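Local coordinates for extracellular invertase (Aspergillus kawachii, PDB 5XH8), which is a beta-fructofuranosidase of glycoside hydrolase family 32 with high transfructosylation activity, probably hydrolysing sucrose and passing fructosyl units on to form fructooligosaccharides such as 1-kestose, at residues F464-S475 / V489-S497. Numbering follows the deposited sequence.
Sequences FPASARGSGLKS and VYYQFSNES
Phe493 pushes its ring into the segment 464-475 and meets Phe464 in a T-shaped stack: the CE1 edge of Phe493 stands over one face of the Phe464 ring, Phe493 CE1 lying 3.5 Å from Phe464 CG, with the planes 82° apart. One face of Phe493 takes the methyl of Ala468 in a CH-pi contact, CB 4.0 Å from the ring centroid, while Tyr491 CE2 lies over the centre of the opposite face. Leu473, its CG turned anti to the backbone N (chi1 179°), runs alongside and brings Leu473 CD2 to the edge of the Phe493 ring, 3.6 Å from Phe493 CD1. The ring is thus enclosed on both faces and along part of its rim.

Backbone pairing begins after Leu473. Ser475 and Tyr491 form an antiparallel hydrogen-bonded pair, Tyr491 N reaching Ser475 O at 2.8 Å and Ser475 N reaching Tyr491 O at 3.1 Å. At the neighbouring non-hydrogen-bonded pair Lys474-Gln492, the aliphatic chain of Lys474 lies beside the Tyr490 ring, Lys474 CG 3.7 Å from Tyr490 CE2.

Beyond the strands, three waters link the two segments. One donates to Ser471 O and Leu473 O and accepts from Ser494 N; a second joins Gly470 N to Phe493 O. A third accepts from Arg469 NH1 and donates weakly to Glu496 OE2, charged groups too far apart for a salt bridge; Arg469 NH1 also hydrogen-bonds to Leu526 O and NH2 salt-bridges Asp528, while Glu496 OE1 salt-bridges Arg525. Ser471 OG braces the turn, donating to Ala468 O at 2.7 Å and accepting from Leu473 N in an ST turn.

A type II turn (Ala468-Ser471) thus packs against a G1 beta bulge, Glu496 and Ser497 both facing Gln492, where strand 487-492 passes to 497-501 in the C-terminal beta-sandwich domain characteristic of GH32.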
ATOM      1  N   PHE A 464      55.134  21.437  -8.302  1.00 45.00           N
ATOM      2  CA  PHE A 464      54.974  22.871  -8.514  1.00 47.78           C
ATOM      3  C   PHE A 464      55.804  23.639  -7.483  1.00 48.51           C
ATOM      4  O   PHE A 464      55.892  23.203  -6.331  1.00 45.58           O
ATOM      5  CB  PHE A 464      53.500  23.269  -8.372  1.00 50.05           C
ATOM      6  CG  PHE A 464      52.584  22.577  -9.351  1.00 50.12           C
ATOM      7  CD1 PHE A 464      52.485  23.024 -10.663  1.00 49.35           C
ATOM      8  CD2 PHE A 464      51.834  21.474  -8.961  1.00 50.43           C
ATOM      9  CE1 PHE A 464      51.638  22.401 -11.565  1.00 50.24           C
ATOM     10  CE2 PHE A 464      50.988  20.836  -9.863  1.00 51.50           C
ATOM     11  CZ  PHE A 464      50.890  21.303 -11.165  1.00 50.11           C
ATOM     12  N   PRO A 465      56.398  24.785  -7.882  1.00 52.15           N
ATOM     13  CA  PRO A 465      57.199  25.573  -6.941  1.00 53.57           C
ATOM     14  C   PRO A 465      56.296  26.376  -6.026  1.00 56.26           C
ATOM     15  O   PRO A 465      55.128  26.589  -6.371  1.00 59.45           O
ATOM     16  CB  PRO A 465      57.977  26.505  -7.864  1.00 53.65           C
ATOM     17  CG  PRO A 465      57.035  26.757  -8.993  1.00 55.05           C
ATOM     18  CD  PRO A 465      56.306  25.453  -9.199  1.00 54.31           C
ATOM     19  N   ALA A 466      56.834  26.850  -4.899  1.00 54.94           N
ATOM     20  CA  ALA A 466      56.068  27.661  -3.929  1.00 55.12           C
ATOM     21  C   ALA A 466      55.262  28.790  -4.567  1.00 52.81           C
ATOM     22  O   ALA A 466      54.147  29.076  -4.132  1.00 54.92           O
ATOM     23  CB  ALA A 466      56.995  28.231  -2.860  1.00 56.96           C
ATOM     24  N   SER A 467      55.813  29.410  -5.607  1.00 53.05           N
ATOM     25  CA  SER A 467      55.147  30.526  -6.297  1.00 52.99           C
ATOM     26  C   SER A 467      53.906  30.158  -7.124  1.00 51.63           C
ATOM     27  O   SER A 467      53.173  31.050  -7.532  1.00 48.20           O
ATOM     28  CB  SER A 467      56.137  31.243  -7.214  1.00 52.34           C
ATOM     29  OG  SER A 467      56.749  30.331  -8.102  1.00 52.78           O
ATOM     30  N   ALA A 468      53.685  28.871  -7.405  1.00 54.16           N
ATOM     31  CA  ALA A 468      52.456  28.436  -8.108  1.00 53.49           C
ATOM     32  C   ALA A 468      51.189  28.749  -7.300  1.00 51.32           C
ATOM     33  O   ALA A 468      50.163  29.121  -7.874  1.00 50.40           O
ATOM     34  CB  ALA A 468      52.527  26.950  -8.455  1.00 52.26           C
ATOM     35  N   ARG A 469      51.289  28.629  -5.973  1.00 51.97           N
ATOM     36  CA  ARG A 469      50.181  28.923  -5.048  1.00 51.90           C
ATOM     37  C   ARG A 469      49.527  30.277  -5.350  1.00 52.81           C
ATOM     38  O   ARG A 469      50.217  31.263  -5.578  1.00 52.25           O
ATOM     39  CB  ARG A 469      50.696  28.886  -3.602  1.00 51.69           C
ATOM     40  CG  ARG A 469      49.646  29.036  -2.504  1.00 50.80           C
ATOM     41  CD  ARG A 469      48.883  27.750  -2.257  1.00 48.12           C
ATOM     42  NE  ARG A 469      49.693  26.626  -1.774  1.00 46.48           N
ATOM     43  CZ  ARG A 469      49.268  25.356  -1.694  1.00 48.77           C
ATOM     44  NH1 ARG A 469      48.019  25.024  -2.048  1.00 48.57           N
ATOM     45  NH2 ARG A 469      50.082  24.392  -1.258  1.00 44.59           N
ATOM     46  N   GLY A 470      48.196  30.305  -5.397  1.00 49.98           N
ATOM     47  CA  GLY A 470      47.452  31.519  -5.701  1.00 50.44           C
ATOM     48  C   GLY A 470      47.673  32.162  -7.066  1.00 53.90           C
ATOM     49  O   GLY A 470      47.188  33.269  -7.290  1.00 58.82           O
ATOM     50  N   SER A 471      48.372  31.487  -7.981  1.00 54.94           N
ATOM     51  CA  SER A 471      48.779  32.088  -9.260  1.00 54.18           C
ATOM     52  C   SER A 471      47.876  31.652 -10.399  1.00 54.42           C
ATOM     53  O   SER A 471      46.970  30.826 -10.214  1.00 58.72           O
ATOM     54  CB  SER A 471      50.206  31.673  -9.603  1.00 55.53           C
ATOM     55  OG  SER A 471      50.224  30.403 -10.246  1.00 57.48           O
ATOM     56  N   GLY A 472      48.172  32.172 -11.589  1.00 49.04           N
ATOM     57  CA  GLY A 472      47.453  31.827 -12.819  1.00 45.64           C
ATOM     58  C   GLY A 472      47.986  30.611 -13.568  1.00 43.73           C
ATOM     59  O   GLY A 472      47.669  30.441 -14.743  1.00 45.46           O
ATOM     60  N   LEU A 473      48.789  29.774 -12.902  1.00 42.23           N
ATOM     61  CA  LEU A 473      49.282  28.511 -13.462  1.00 44.84           C
ATOM     62  C   LEU A 473      48.148  27.560 -13.906  1.00 46.76           C
ATOM     63  O   LEU A 473      47.127  27.426 -13.208  1.00 43.07           O
ATOM     64  CB  LEU A 473      50.193  27.786 -12.451  1.00 44.13           C
ATOM     65  CG  LEU A 473      50.771  26.423 -12.888  1.00 45.96           C
ATOM     66  CD1 LEU A 473      52.202  26.236 -12.406  1.00 46.34           C
ATOM     67  CD2 LEU A 473      49.915  25.229 -12.433  1.00 46.02           C
ATOM     68  N   LYS A 474      48.370  26.937 -15.072  1.00 45.17           N
ATOM     69  CA  LYS A 474      47.569  25.843 -15.606  1.00 43.07           C
ATOM     70  C   LYS A 474      48.533  24.859 -16.225  1.00 42.93           C
ATOM     71  O   LYS A 474      49.225  25.212 -17.182  1.00 44.13           O
ATOM     72  CB  LYS A 474      46.606  26.326 -16.681  1.00 44.80           C
ATOM     73  CG  LYS A 474      45.539  27.258 -16.160  1.00 44.87           C
ATOM     74  CD  LYS A 474      44.770  27.910 -17.277  1.00 46.56           C
ATOM     75  CE  LYS A 474      44.166  29.201 -16.771  1.00 49.83           C
ATOM     76  NZ  LYS A 474      43.066  29.630 -17.655  1.00 54.99           N
ATOM     77  N   SER A 475      48.596  23.642 -15.682  1.00 39.64           N
ATOM     78  CA  SER A 475      49.441  22.592 -16.235  1.00 39.89           C
ATOM     79  C   SER A 475      48.740  21.220 -16.240  1.00 40.48           C
ATOM     80  O   SER A 475      48.016  20.873 -15.306  1.00 36.45           O
ATOM     81  CB  SER A 475      50.764  22.514 -15.452  1.00 42.41           C
ATOM     82  OG  SER A 475      51.223  23.812 -15.064  1.00 42.10           O
ATOM     83  N   VAL A 489      43.276  18.353 -20.056  1.00 32.47           N
ATOM     84  CA  VAL A 489      43.016  18.064 -18.657  1.00 33.74           C
ATOM     85  C   VAL A 489      44.132  18.743 -17.887  1.00 34.27           C
ATOM     86  O   VAL A 489      45.302  18.405 -18.098  1.00 33.76           O
ATOM     87  CB  VAL A 489      43.073  16.537 -18.367  1.00 33.52           C
ATOM     88  CG1 VAL A 489      42.908  16.267 -16.880  1.00 35.79           C
ATOM     89  CG2 VAL A 489      42.025  15.796 -19.175  1.00 35.19           C
ATOM     90  N   TYR A 490      43.799  19.652 -16.978  1.00 35.55           N
ATOM     91  CA  TYR A 490      44.849  20.397 -16.276  1.00 36.92           C
ATOM     92  C   TYR A 490      44.507  20.783 -14.849  1.00 36.63           C
ATOM     93  O   TYR A 490      43.340  20.872 -14.498  1.00 35.63           O
ATOM     94  CB  TYR A 490      45.216  21.633 -17.093  1.00 36.39           C
ATOM     95  CG  TYR A 490      44.100  22.639 -17.299  1.00 35.34           C
ATOM     96  CD1 TYR A 490      43.250  22.559 -18.405  1.00 34.63           C
ATOM     97  CD2 TYR A 490      43.933  23.702 -16.430  1.00 34.89           C
ATOM     98  CE1 TYR A 490      42.265  23.502 -18.624  1.00 33.78           C
ATOM     99  CE2 TYR A 490      42.936  24.644 -16.635  1.00 35.12           C
ATOM    100  CZ  TYR A 490      42.112  24.539 -17.729  1.00 34.64           C
ATOM    101  OH  TYR A 490      41.135  25.474 -17.914  1.00 36.56           O
ATOM    102  N   TYR A 491      45.542  20.966 -14.024  1.00 36.28           N
ATOM    103  CA  TYR A 491      45.391  21.567 -12.700  1.00 36.44           C
ATOM    104  C   TYR A 491      45.548  23.079 -12.794  1.00 38.29           C
ATOM    105  O   TYR A 491      46.367  23.587 -13.551  1.00 43.01           O
ATOM    106  CB  TYR A 491      46.390  20.999 -11.700  1.00 38.14           C
ATOM    107  CG  TYR A 491      46.067  21.411 -10.283  1.00 40.69           C
ATOM    108  CD1 TYR A 491      45.057  20.760  -9.564  1.00 42.61           C
ATOM    109  CD2 TYR A 491      46.735  22.475  -9.665  1.00 41.18           C
ATOM    110  CE1 TYR A 491      44.729  21.144  -8.268  1.00 43.37           C
ATOM    111  CE2 TYR A 491      46.418  22.867  -8.366  1.00 43.24           C
ATOM    112  CZ  TYR A 491      45.416  22.200  -7.665  1.00 43.55           C
ATOM    113  OH  TYR A 491      45.082  22.589  -6.381  1.00 39.89           O
ATOM    114  N   GLN A 492      44.761  23.777 -11.997  1.00 40.23           N
ATOM    115  CA  GLN A 492      44.663  25.215 -11.981  1.00 41.59           C
ATOM    116  C   GLN A 492      44.713  25.652 -10.509  1.00 43.22           C
ATOM    117  O   GLN A 492      43.840  25.260  -9.713  1.00 39.96           O
ATOM    118  CB  GLN A 492      43.329  25.569 -12.620  1.00 46.78           C
ATOM    119  CG  GLN A 492      42.973  27.024 -12.702  1.00 49.02           C
ATOM    120  CD  GLN A 492      41.714  27.234 -13.514  1.00 50.42           C
ATOM    121  OE1 GLN A 492      40.606  27.189 -12.991  1.00 55.45           O
ATOM    122  NE2 GLN A 492      41.879  27.469 -14.801  1.00 54.78           N
ATOM    123  N   PHE A 493      45.736  26.430 -10.127  1.00 41.75           N
ATOM    124  CA  PHE A 493      45.843  26.911  -8.732  1.00 40.68           C
ATOM    125  C   PHE A 493      44.878  28.014  -8.361  1.00 38.28           C
ATOM    126  O   PHE A 493      44.526  28.101  -7.201  1.00 42.68           O
ATOM    127  CB  PHE A 493      47.271  27.347  -8.368  1.00 41.23           C
ATOM    128  CG  PHE A 493      48.168  26.206  -8.008  1.00 39.14           C
ATOM    129  CD1 PHE A 493      48.894  25.556  -8.987  1.00 39.98           C
ATOM    130  CD2 PHE A 493      48.267  25.772  -6.699  1.00 38.33           C
ATOM    131  CE1 PHE A 493      49.718  24.502  -8.668  1.00 38.60           C
ATOM    132  CE2 PHE A 493      49.093  24.713  -6.369  1.00 41.27           C
ATOM    133  CZ  PHE A 493      49.820  24.077  -7.360  1.00 40.08           C
ATOM    134  N   SER A 494      44.440  28.835  -9.313  1.00 41.33           N
ATOM    135  CA  SER A 494      43.547  29.975  -9.014  1.00 43.39           C
ATOM    136  C   SER A 494      42.286  29.611  -8.230  1.00 45.47           C
ATOM    137  O   SER A 494      41.858  30.371  -7.355  1.00 45.45           O
ATOM    138  CB  SER A 494      43.122  30.666 -10.298  1.00 44.65           C
ATOM    139  OG  SER A 494      42.438  29.756 -11.138  1.00 51.80           O
ATOM    140  N   ASN A 495      41.686  28.463  -8.565  1.00 43.45           N
ATOM    141  CA  ASN A 495      40.541  27.912  -7.808  1.00 41.92           C
ATOM    142  C   ASN A 495      40.784  26.478  -7.331  1.00 42.69           C
ATOM    143  O   ASN A 495      39.838  25.754  -6.984  1.00 42.60           O
ATOM    144  CB  ASN A 495      39.264  27.992  -8.640  1.00 43.30           C
ATOM    145  CG  ASN A 495      39.397  27.320 -10.009  1.00 44.91           C
ATOM    146  OD1 ASN A 495      40.417  26.726 -10.350  1.00 44.81           O
ATOM    147  ND2 ASN A 495      38.351  27.427 -10.798  1.00 48.53           N
ATOM    148  N   GLU A 496      42.057  26.081  -7.287  1.00 39.30           N
ATOM    149  CA  GLU A 496      42.449  24.778  -6.821  1.00 38.85           C
ATOM    150  C   GLU A 496      41.590  23.668  -7.463  1.00 39.37           C
ATOM    151  O   GLU A 496      40.980  22.876  -6.747  1.00 40.52           O
ATOM    152  CB  GLU A 496      42.317  24.725  -5.302  1.00 39.16           C
ATOM    153  CG  GLU A 496      43.124  25.760  -4.541  1.00 38.45           C
ATOM    154  CD  GLU A 496      43.059  25.494  -3.059  1.00 37.86           C
ATOM    155  OE1 GLU A 496      42.071  25.919  -2.448  1.00 38.92           O
ATOM    156  OE2 GLU A 496      43.962  24.819  -2.505  1.00 40.06           O
ATOM    157  N   SER A 497      41.556  23.633  -8.798  1.00 37.83           N
ATOM    158  CA  SER A 497      40.682  22.711  -9.547  1.00 37.27           C
ATOM    159  C   SER A 497      41.414  21.932 -10.619  1.00 38.00           C
ATOM    160  O   SER A 497      42.365  22.435 -11.233  1.00 36.99           O
ATOM    161  CB  SER A 497      39.568  23.483 -10.239  1.00 35.63           C
ATOM    162  OG  SER A 497      38.684  24.069  -9.301  1.00 36.23           O
TER
HETATM  163  O   HOH W   1      46.083  26.739  -2.761  1.00 47.98           O
HETATM  164  O   HOH W   2      46.240  28.112  -4.983  1.00 43.34           O
HETATM  165  O   HOH W   3      45.761  29.201 -11.923  1.00 47.16           O